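Local coordinates for protein glycoside Hydrolase (Bacteroides uniformis, PDB 5T99) that probably hydrolyses galactosidic bonds in agarose-derived sugars as a family 2 glycoside hydrolase, binding the inhibitor galacto-isofagomine in its pocket, at residues 96-101 and 139-144; 102-107 and 173-178; 179-184 and 206-211. One frame throughout, in Å; residues are numbered along the deposited sequence.

Interaction 1 of 3, residues 96-101 and 139-144; sequences AQWKDK and KYLKIG. With EDO (1,2-ethanediol), chain M.
Trp98 touches Leu141 through one corner of its indole, Trp98 CE3 lying 3.9 Å from Leu141 CD2, and the two side chains cross at about a right angle. The contact joins two loops at the surface of the sugar-binding domain, a beta sandwich. Loop 96-101 connects strands 86-93 and 102-107; loop 139-144 connects strands 133-136 and 146-153. CG of Leu141 stands anti to its backbone N (chi1 -177°), which turns it toward the indole, and CD2 makes the closer touch of its two methyls. Both residues also pack on Phe92 of strand 86-93, and the ring of Trp98 reaches Leu174 and Val176, so a large indole suits a place where loop and sheet meet.

Ile143 makes the second half of the contact. Its CD1 lies 3.8 Å from Lys99 N, where the short 3-10 turn ends, while its CG2 rests near the CA of Ala96. The aliphatic part of Lys99 crosses Ile143, and Lys99 CD lies 3.9 Å from Ile143 CG1, so the lysine adds methylenes to an apolar patch. Trp98 to Lys101 form a type II turn, closed by Lys101 N to Trp98 O. A molecule of 1,2-ethanediol, probably from the crystallisation liquor, fits between this turn and Ile143, whose CD1 is 3.6 Å from the diol C1. Its O1 accepts from Asp100 N at 2.9 Å, and its O2 donates to Lys101 O at 2.8 Å.

Interaction 2 of 3, residues 102-107 and 173-178; sequences IVRIGF and WLRVDN
Arg104 sends its side chain across the neighbouring strand to Asp177. From CB the chain leaves with CG anti to the carbonyl carbon (chi1 -61°) and bends at chi3, which swings the guanidinium back over strand 173-177. Arg104 NE donates to a water at 2.8 Å, and that water lies close to Asp177 OD2 as well. At the tip, Arg104 NH2 forms a salt bridge with Asp177 OD2 at 2.9 Å. The carboxylate oxygen lies in the guanidinium plane, yet NH2 meets it from above the carboxylate, the two planes being 58° apart. Arg175 CB lies over one face of the Arg104 guanidinium, 3.9 Å from Arg104 NH2.

These residues belong to an antiparallel sheet of the family 2 sugar-binding domain, where strands 102-107 and 172-177 are the inner pair. Ile102 with Asp177, Arg104 with Arg175 and Gly106 with Trp173 are hydrogen-bonded pairs, each joined by two backbone bonds. On the face carrying the arginines, Gly106 leaves room for Arg175, whose guanidinium lies with one face over the glycine CA. NH1 of each arginine forms a salt bridge with Glu134 OE2 on strand 133-136, an anion that probably offsets the charge of the two neighbours.

Val103, Ile105, Leu174 and Val176 point to the other face. Ile105 packs on Leu149 of strand 146-153, where a branched apolar side chain suits the sandwich interior, whereas Val176 lies toward Trp98 and Lys101 of the loop. Leu174 CD1 touches both Ile105 CD1 (3.6 Å) and Val103 CG1 (3.9 Å).

Interaction 3 of 3, residues 179-184 and 206-211; sequences KVYIPE and TVKNAT
This is an antiparallel strand pairing at the open end of the beta hairpin formed by strands 180-194 and 198-209, in the second beta domain of the family 2 enzyme. Three backbone hydrogen bonds hold it. Tyr181 and Lys208 form a hydrogen-bonded pair, with Lys208 N giving the shorter bond to Tyr181 O, at 2.7 Å and almost straight (173°). Ala210 N donates to Lys179 O, so the backbone contact extends one residue beyond the last bridge.

On one face of the sheet Tyr181 and Lys208 run alongside each other in the same direction. Lys208 CB sits over the phenol ring of Tyr181, 4.2 Å from its centroid, in a CH-pi contact, and Lys208 CG follows to within 3.8 Å of Tyr181 OH. The tyrosine takes the less common first torsion, CG between the backbone N and the carbonyl carbon (chi1 68°), which keeps the ring beside the paired strand. Ile102 and Arg104 of strand 102-107 also pack on this ring.

The face carrying Val180 and Asn209 is largely apolar around the valines: Val180 CG1 meets Val207 CG1 at 3.8 Å, and Ile274 of strand 268-276 packs against both. Pro183 has no N-H to offer; its CD instead lies 3.4 Å from Thr206 O, which interrupts the regular pairing. At the other, polar end Asn209 forms an Asx turn: its OD1 accepts from Thr211 N and, at 2.8 Å, from Thr211 OG1.

With OD1 gripped by two donors and ND2 donating to Gly213 O and Val240 O, the Asn209 amide should be fixed in one rotation, pinning the chain where it leaves the strand. The lysine methylenes give the aromatic face an apolar partner, while Lys208 NZ reaches Gly243 O in a weak hydrogen bond.

The three contacts run through two neighbouring beta domains, on the same side of the chain's centre. Interactions 1 and 2 lie in the sugar-binding domain, their centres about 12 Å apart, and their segments alternate along the chain: 96-101 runs directly into 102-107, and 139-144 falls before 173-178. Lys101 and Trp98 of interaction 1 pack on strand 172-177 of interaction 2. Interaction 3 comes later and belongs to the next domain, its centre about 12 Å from that of interaction 2 and about 17 Å from that of interaction 1. Residues 173-178 lead straight into 179-184, so interactions 2 and 3 flank the domain junction, where Ile102 meets Tyr181 and Ala210 and couples the two beta domains.

Interaction 1 of 3, residues 96-101 and 139-144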
loop_
_atom_site.group_PDB
_atom_site.type_symbol
_atom_site.label_atom_id
_atom_site.label_comp_id
_atom_site.label_asym_id
_atom_site.label_seq_id
_atom_site.Cartn_x
_atom_site.Cartn_y
_atom_site.Cartn_z
ATOM N N ALA A 96 -5.620 37.784 -4.310
ATOM C CA ALA A 96 -5.315 38.783 -5.347
ATOM C C ALA A 96 -4.297 38.264 -6.367
ATOM O O ALA A 96 -4.384 38.586 -7.545
ATOM C CB ALA A 96 -4.820 40.082 -4.710
ATOM N N GLN A 97 -3.353 37.444 -5.905
ATOM C CA GLN A 97 -2.378 36.785 -6.785
ATOM C C GLN A 97 -2.972 35.778 -7.771
ATOM O O GLN A 97 -2.284 35.400 -8.714
ATOM C CB GLN A 97 -1.307 36.074 -5.958
ATOM C CG GLN A 97 -0.371 37.023 -5.220
ATOM C CD GLN A 97 0.514 36.303 -4.219
ATOM O OE1 GLN A 97 1.741 36.378 -4.298
ATOM N NE2 GLN A 97 -0.105 35.587 -3.275
ATOM N N TRP A 98 -4.212 35.328 -7.553
ATOM C CA TRP A 98 -4.895 34.435 -8.493
ATOM C C TRP A 98 -5.643 35.174 -9.615
ATOM O O TRP A 98 -6.243 34.536 -10.474
ATOM C CB TRP A 98 -5.888 33.510 -7.772
ATOM C CG TRP A 98 -5.378 32.808 -6.561
ATOM C CD1 TRP A 98 -4.078 32.623 -6.192
ATOM C CD2 TRP A 98 -6.174 32.167 -5.562
ATOM N NE1 TRP A 98 -4.018 31.914 -5.012
ATOM C CE2 TRP A 98 -5.291 31.615 -4.612
ATOM C CE3 TRP A 98 -7.552 31.998 -5.384
ATOM C CZ2 TRP A 98 -5.740 30.929 -3.489
ATOM C CZ3 TRP A 98 -7.995 31.294 -4.275
ATOM C CH2 TRP A 98 -7.090 30.776 -3.338
ATOM N N LYS A 99 -5.638 36.506 -9.590
ATOM C CA LYS A 99 -6.264 37.323 -10.645
ATOM C C LYS A 99 -5.662 36.987 -12.016
ATOM O O LYS A 99 -4.439 36.973 -12.164
ATOM C CB LYS A 99 -6.084 38.815 -10.315
ATOM C CG LYS A 99 -6.664 39.820 -11.308
ATOM C CD LYS A 99 -8.174 39.714 -11.432
ATOM C CE LYS A 99 -8.729 40.746 -12.406
ATOM N NZ LYS A 99 -8.516 42.150 -11.947
ATOM N N ASP A 100 -6.525 36.670 -12.982
ATOM C CA ASP A 100 -6.130 36.335 -14.372
ATOM C C ASP A 100 -5.270 35.068 -14.536
ATOM O O ASP A 100 -4.712 34.833 -15.612
ATOM C CB ASP A 100 -5.466 37.545 -15.074
ATOM C CG ASP A 100 -6.428 38.726 -15.245
ATOM O OD1 ASP A 100 -7.528 38.514 -15.811
ATOM O OD2 ASP A 100 -6.077 39.854 -14.825
ATOM N N LYS A 101 -5.209 34.250 -13.480
ATOM C CA LYS A 101 -4.510 32.974 -13.480
ATOM C C LYS A 101 -5.480 31.863 -13.811
ATOM O O LYS A 101 -6.690 32.012 -13.640
ATOM C CB LYS A 101 -3.896 32.697 -12.102
ATOM C CG LYS A 101 -2.492 33.236 -11.849
ATOM C CD LYS A 101 -2.108 34.444 -12.688
ATOM C CE LYS A 101 -0.826 35.080 -12.189
ATOM N NZ LYS A 101 -0.350 36.070 -13.192
ATOM N N LYS A 139 -13.232 30.182 -14.381
ATOM C CA LYS A 139 -14.341 31.027 -14.862
ATOM C C LYS A 139 -15.288 31.501 -13.751
ATOM O O LYS A 139 -15.915 32.545 -13.895
ATOM C CB LYS A 139 -15.139 30.307 -15.954
ATOM C CG LYS A 139 -14.342 30.121 -17.226
ATOM C CD LYS A 139 -15.073 29.268 -18.246
ATOM C CE LYS A 139 -14.190 29.015 -19.464
ATOM N NZ LYS A 139 -15.002 28.631 -20.656
ATOM N N TYR A 140 -15.368 30.747 -12.655
ATOM C CA TYR A 140 -16.290 31.031 -11.561
ATOM C C TYR A 140 -15.633 31.671 -10.335
ATOM O O TYR A 140 -16.334 32.070 -9.400
ATOM C CB TYR A 140 -16.982 29.738 -11.158
ATOM C CG TYR A 140 -17.508 28.973 -12.351
ATOM C CD1 TYR A 140 -18.534 29.503 -13.147
ATOM C CD2 TYR A 140 -16.966 27.736 -12.709
ATOM C CE1 TYR A 140 -19.017 28.813 -14.252
ATOM C CE2 TYR A 140 -17.441 27.039 -13.812
ATOM C CZ TYR A 140 -18.462 27.579 -14.577
ATOM O OH TYR A 140 -18.930 26.891 -15.667
ATOM N N LEU A 141 -14.303 31.779 -10.337
ATOM C CA LEU A 141 -13.562 32.298 -9.186
ATOM C C LEU A 141 -13.799 33.788 -9.019
ATOM O O LEU A 141 -13.714 34.533 -9.981
ATOM C CB LEU A 141 -12.061 32.043 -9.356
ATOM C CG LEU A 141 -11.107 32.448 -8.226
ATOM C CD1 LEU A 141 -11.425 31.704 -6.944
ATOM C CD2 LEU A 141 -9.671 32.188 -8.648
ATOM N N LYS A 142 -14.081 34.201 -7.789
ATOM C CA LYS A 142 -14.353 35.594 -7.455
ATOM C C LYS A 142 -13.177 36.160 -6.671
ATOM O O LYS A 142 -12.924 35.748 -5.540
ATOM C CB LYS A 142 -15.627 35.691 -6.616
ATOM C CG LYS A 142 -16.857 35.077 -7.265
ATOM C CD LYS A 142 -18.088 35.240 -6.375
ATOM C CE LYS A 142 -19.312 34.575 -6.999
ATOM N NZ LYS A 142 -20.456 35.528 -7.115
ATOM N N ILE A 143 -12.466 37.104 -7.273
ATOM C CA ILE A 143 -11.271 37.687 -6.665
ATOM C C ILE A 143 -11.694 38.714 -5.612
ATOM O O ILE A 143 -12.549 39.557 -5.879
ATOM C CB ILE A 143 -10.368 38.388 -7.720
ATOM C CG1 ILE A 143 -9.957 37.424 -8.851
ATOM C CG2 ILE A 143 -9.134 38.988 -7.055
ATOM C CD1 ILE A 143 -9.212 36.183 -8.394
ATOM N N GLY A 144 -11.110 38.628 -4.418
ATOM C CA GLY A 144 -11.413 39.552 -3.331
ATOM C C GLY A 144 -12.768 39.380 -2.652
ATOM O O GLY A 144 -13.113 40.177 -1.786
HETATM C C1 EDO M . -9.580 34.903 -11.724
HETATM O O1 EDO M . -9.257 36.226 -12.176
HETATM C C2 EDO M . -9.704 33.904 -12.871
HETATM O O2 EDO M . -8.646 34.036 -13.834
#

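Interaction 2 of 3, residues 102-107 and 173-178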
loop_
_atom_site.group_PDB
_atom_site.type_symbol
_atom_site.label_atom_id
_atom_site.label_comp_id
_atom_site.label_asym_id
_atom_site.label_seq_id
_atom_site.Cartn_x
_atom_site.Cartn_y
_atom_site.Cartn_z
ATOM N N ILE A 102 -4.934 30.742 -14.279
ATOM C CA ILE A 102 -5.695 29.499 -14.397
ATOM C C ILE A 102 -5.653 28.857 -13.021
ATOM O O ILE A 102 -4.590 28.727 -12.428
ATOM C CB ILE A 102 -5.105 28.526 -15.434
ATOM C CG1 ILE A 102 -4.919 29.202 -16.808
ATOM C CG2 ILE A 102 -5.977 27.280 -15.553
ATOM C CD1 ILE A 102 -6.184 29.711 -17.463
ATOM N N VAL A 103 -6.817 28.479 -12.511
ATOM C CA VAL A 103 -6.933 27.943 -11.159
ATOM C C VAL A 103 -7.673 26.621 -11.240
ATOM O O VAL A 103 -8.748 26.561 -11.818
ATOM C CB VAL A 103 -7.678 28.918 -10.232
ATOM C CG1 VAL A 103 -7.741 28.365 -8.803
ATOM C CG2 VAL A 103 -6.992 30.284 -10.256
ATOM N N ARG A 104 -7.068 25.566 -10.693
ATOM C CA ARG A 104 -7.640 24.214 -10.688
ATOM C C ARG A 104 -7.507 23.602 -9.296
ATOM O O ARG A 104 -6.584 23.953 -8.551
ATOM C CB ARG A 104 -6.917 23.325 -11.695
ATOM C CG ARG A 104 -6.994 23.795 -13.149
ATOM C CD ARG A 104 -5.976 23.057 -14.016
ATOM N NE ARG A 104 -4.593 23.498 -13.758
ATOM C CZ ARG A 104 -3.485 22.746 -13.854
ATOM N NH1 ARG A 104 -3.536 21.456 -14.195
ATOM N NH2 ARG A 104 -2.293 23.298 -13.587
ATOM N N ILE A 105 -8.435 22.713 -8.946
ATOM C CA ILE A 105 -8.351 21.952 -7.713
ATOM C C ILE A 105 -8.246 20.478 -8.082
ATOM O O ILE A 105 -9.122 19.936 -8.762
ATOM C CB ILE A 105 -9.560 22.151 -6.775
ATOM C CG1 ILE A 105 -9.897 23.634 -6.599
ATOM C CG2 ILE A 105 -9.297 21.505 -5.415
ATOM C CD1 ILE A 105 -8.825 24.461 -5.940
ATOM N N GLY A 106 -7.166 19.851 -7.632
ATOM C CA GLY A 106 -6.910 18.458 -7.909
ATOM C C GLY A 106 -7.290 17.646 -6.689
ATOM O O GLY A 106 -6.850 17.953 -5.575
ATOM N N PHE A 107 -8.114 16.621 -6.906
ATOM C CA PHE A 107 -8.451 15.637 -5.891
ATOM C C PHE A 107 -7.768 14.317 -6.258
ATOM O O PHE A 107 -8.096 13.717 -7.284
ATOM C CB PHE A 107 -9.982 15.440 -5.834
ATOM C CG PHE A 107 -10.755 16.682 -5.461
ATOM C CD1 PHE A 107 -11.150 16.906 -4.149
ATOM C CD2 PHE A 107 -11.107 17.612 -6.418
ATOM C CE1 PHE A 107 -11.870 18.047 -3.800
ATOM C CE2 PHE A 107 -11.824 18.749 -6.079
ATOM C CZ PHE A 107 -12.213 18.964 -4.766
ATOM N N TRP A 173 -5.304 19.422 -3.923
ATOM C CA TRP A 173 -4.258 20.353 -4.364
ATOM C C TRP A 173 -4.835 21.588 -5.060
ATOM O O TRP A 173 -5.749 21.474 -5.869
ATOM C CB TRP A 173 -3.277 19.640 -5.300
ATOM C CG TRP A 173 -2.675 18.446 -4.662
ATOM C CD1 TRP A 173 -3.113 17.163 -4.766
ATOM C CD2 TRP A 173 -1.560 18.419 -3.766
ATOM N NE1 TRP A 173 -2.332 16.336 -4.010
ATOM C CE2 TRP A 173 -1.369 17.078 -3.382
ATOM C CE3 TRP A 173 -0.703 19.400 -3.250
ATOM C CZ2 TRP A 173 -0.347 16.681 -2.513
ATOM C CZ3 TRP A 173 0.315 19.011 -2.375
ATOM C CH2 TRP A 173 0.487 17.657 -2.025
ATOM N N LEU A 174 -4.299 22.755 -4.720
ATOM C CA LEU A 174 -4.588 23.994 -5.422
ATOM C C LEU A 174 -3.463 24.261 -6.417
ATOM O O LEU A 174 -2.296 24.234 -6.047
ATOM C CB LEU A 174 -4.691 25.152 -4.419
ATOM C CG LEU A 174 -4.783 26.579 -4.974
ATOM C CD1 LEU A 174 -6.134 26.806 -5.629
ATOM C CD2 LEU A 174 -4.514 27.584 -3.857
ATOM N N ARG A 175 -3.824 24.530 -7.669
ATOM C CA ARG A 175 -2.859 24.794 -8.738
ATOM C C ARG A 175 -3.192 26.138 -9.362
ATOM O O ARG A 175 -4.271 26.314 -9.940
ATOM C CB ARG A 175 -2.899 23.676 -9.786
ATOM C CG ARG A 175 -2.239 22.389 -9.300
ATOM C CD ARG A 175 -2.778 21.135 -9.974
ATOM N NE ARG A 175 -2.466 19.930 -9.200
ATOM C CZ ARG A 175 -3.013 18.722 -9.390
ATOM N NH1 ARG A 175 -3.917 18.504 -10.361
ATOM N NH2 ARG A 175 -2.645 17.708 -8.597
ATOM N N VAL A 176 -2.277 27.092 -9.210
ATOM C CA VAL A 176 -2.440 28.422 -9.747
ATOM C C VAL A 176 -1.366 28.570 -10.809
ATOM O O VAL A 176 -0.176 28.547 -10.492
ATOM C CB VAL A 176 -2.282 29.488 -8.646
ATOM C CG1 VAL A 176 -2.318 30.901 -9.236
ATOM C CG2 VAL A 176 -3.377 29.322 -7.602
ATOM N N ASP A 177 -1.784 28.702 -12.065
ATOM C CA ASP A 177 -0.857 28.813 -13.185
ATOM C C ASP A 177 -1.065 30.094 -13.997
ATOM O O ASP A 177 -2.149 30.669 -13.986
ATOM C CB ASP A 177 -1.007 27.593 -14.096
ATOM C CG ASP A 177 -0.391 26.345 -13.501
ATOM O OD1 ASP A 177 0.755 26.025 -13.858
ATOM O OD2 ASP A 177 -1.044 25.692 -12.662
ATOM N N ASN A 178 -0.013 30.527 -14.696
ATOM C CA ASN A 178 -0.141 31.507 -15.779
ATOM C C ASN A 178 -0.779 30.807 -16.969
ATOM O O ASN A 178 -0.935 29.589 -16.960
ATOM C CB ASN A 178 1.220 32.093 -16.164
ATOM C CG ASN A 178 1.869 32.842 -15.018
ATOM O OD1 ASN A 178 1.305 33.807 -14.501
ATOM N ND2 ASN A 178 3.036 32.389 -14.588
HETATM O O HOH W 1 -3.700 25.910 -12.776
#

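Interaction 3 of 3, residues 179-184 and 206-211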
loop_
_atom_site.group_PDB
_atom_site.type_symbol
_atom_site.label_atom_id
_atom_site.label_comp_id
_atom_site.label_asym_id
_atom_site.label_seq_id
_atom_site.Cartn_x
_atom_site.Cartn_y
_atom_site.Cartn_z
ATOM N N LYS A 179 -1.147 31.571 -17.992
ATOM C CA LYS A 179 -1.924 31.025 -19.106
ATOM C C LYS A 179 -1.129 30.165 -20.125
ATOM O O LYS A 179 -1.737 29.565 -21.035
ATOM C CB LYS A 179 -2.692 32.143 -19.798
ATOM C CG LYS A 179 -3.795 32.703 -18.914
ATOM C CD LYS A 179 -4.579 33.798 -19.613
ATOM C CE LYS A 179 -5.568 34.458 -18.663
ATOM N NZ LYS A 179 -6.649 35.170 -19.399
ATOM N N VAL A 180 0.199 30.104 -19.975
ATOM C CA VAL A 180 1.018 29.099 -20.640
ATOM C C VAL A 180 1.613 28.190 -19.567
ATOM O O VAL A 180 2.415 28.629 -18.740
ATOM C CB VAL A 180 2.137 29.734 -21.489
ATOM C CG1 VAL A 180 2.849 28.671 -22.317
ATOM C CG2 VAL A 180 1.569 30.817 -22.404
ATOM N N TYR A 181 1.227 26.920 -19.587
ATOM C CA TYR A 181 1.587 25.999 -18.503
ATOM C C TYR A 181 1.463 24.529 -18.892
ATOM O O TYR A 181 0.799 24.167 -19.879
ATOM C CB TYR A 181 0.686 26.237 -17.276
ATOM C CG TYR A 181 -0.761 25.848 -17.535
ATOM C CD1 TYR A 181 -1.289 24.654 -17.045
ATOM C CD2 TYR A 181 -1.590 26.658 -18.312
ATOM C CE1 TYR A 181 -2.604 24.294 -17.301
ATOM C CE2 TYR A 181 -2.908 26.301 -18.584
ATOM C CZ TYR A 181 -3.412 25.126 -18.077
ATOM O OH TYR A 181 -4.718 24.791 -18.357
ATOM N N ILE A 182 2.073 23.700 -18.050
ATOM C CA ILE A 182 1.992 22.243 -18.144
ATOM C C ILE A 182 0.729 21.756 -17.403
ATOM O O ILE A 182 0.645 21.925 -16.191
ATOM C CB ILE A 182 3.274 21.605 -17.550
ATOM C CG1 ILE A 182 4.492 22.003 -18.397
ATOM C CG2 ILE A 182 3.160 20.091 -17.466
ATOM C CD1 ILE A 182 5.809 21.876 -17.664
ATOM N N PRO A 183 -0.249 21.149 -18.126
ATOM C CA PRO A 183 -1.484 20.632 -17.500
ATOM C C PRO A 183 -1.227 19.347 -16.742
ATOM O O PRO A 183 -0.071 18.908 -16.683
ATOM C CB PRO A 183 -2.406 20.389 -18.689
ATOM C CG PRO A 183 -1.468 20.051 -19.800
ATOM C CD PRO A 183 -0.212 20.842 -19.566
ATOM N N GLU A 184 -2.265 18.744 -16.155
ATOM C CA GLU A 184 -2.015 17.640 -15.215
ATOM C C GLU A 184 -1.420 16.437 -15.926
ATOM O O GLU A 184 -1.735 16.176 -17.079
ATOM C CB GLU A 184 -3.235 17.247 -14.363
ATOM C CG GLU A 184 -4.459 16.753 -15.112
ATOM C CD GLU A 184 -5.410 15.915 -14.246
ATOM O OE1 GLU A 184 -5.179 15.723 -13.013
ATOM O OE2 GLU A 184 -6.410 15.446 -14.819
ATOM N N THR A 206 4.122 18.345 -22.283
ATOM C CA THR A 206 2.838 18.841 -22.771
ATOM C C THR A 206 2.679 20.272 -22.269
ATOM O O THR A 206 2.861 20.547 -21.078
ATOM C CB THR A 206 1.664 17.973 -22.242
ATOM O OG1 THR A 206 1.862 16.600 -22.607
ATOM C CG2 THR A 206 0.320 18.448 -22.800
ATOM N N VAL A 207 2.335 21.180 -23.172
ATOM C CA VAL A 207 2.135 22.586 -22.811
ATOM C C VAL A 207 0.787 23.052 -23.337
ATOM O O VAL A 207 0.446 22.794 -24.497
ATOM C CB VAL A 207 3.259 23.496 -23.363
ATOM C CG1 VAL A 207 3.014 24.948 -22.964
ATOM C CG2 VAL A 207 4.622 23.025 -22.871
ATOM N N LYS A 208 0.036 23.726 -22.468
ATOM C CA LYS A 208 -1.261 24.299 -22.802
ATOM C C LYS A 208 -1.101 25.810 -22.978
ATOM O O LYS A 208 -0.473 26.474 -22.145
ATOM C CB LYS A 208 -2.263 23.999 -21.683
ATOM C CG LYS A 208 -3.707 24.403 -21.964
ATOM C CD LYS A 208 -4.358 23.480 -22.989
ATOM C CE LYS A 208 -5.824 23.822 -23.224
ATOM N NZ LYS A 208 -5.965 25.172 -23.847
ATOM N N ASN A 209 -1.672 26.334 -24.062
ATOM C CA ASN A 209 -1.672 27.771 -24.361
ATOM C C ASN A 209 -3.092 28.321 -24.182
ATOM O O ASN A 209 -3.911 28.272 -25.102
ATOM C CB ASN A 209 -1.176 28.021 -25.795
ATOM C CG ASN A 209 -1.074 29.503 -26.140
ATOM O OD1 ASN A 209 -1.397 30.368 -25.327
ATOM N ND2 ASN A 209 -0.612 29.796 -27.355
ATOM N N ALA A 210 -3.361 28.852 -22.991
ATOM C CA ALA A 210 -4.654 29.463 -22.677
ATOM C C ALA A 210 -4.723 30.960 -23.023
ATOM O O ALA A 210 -5.695 31.600 -22.644
ATOM C CB ALA A 210 -5.002 29.241 -21.201
ATOM N N THR A 211 -3.717 31.524 -23.715
ATOM C CA THR A 211 -3.804 32.916 -24.208
ATOM C C THR A 211 -4.644 32.962 -25.491
ATOM O O THR A 211 -5.093 31.916 -25.983
ATOM C CB THR A 211 -2.419 33.582 -24.480
ATOM O OG1 THR A 211 -1.849 33.101 -25.709
ATOM C CG2 THR A 211 -1.442 33.371 -23.322
#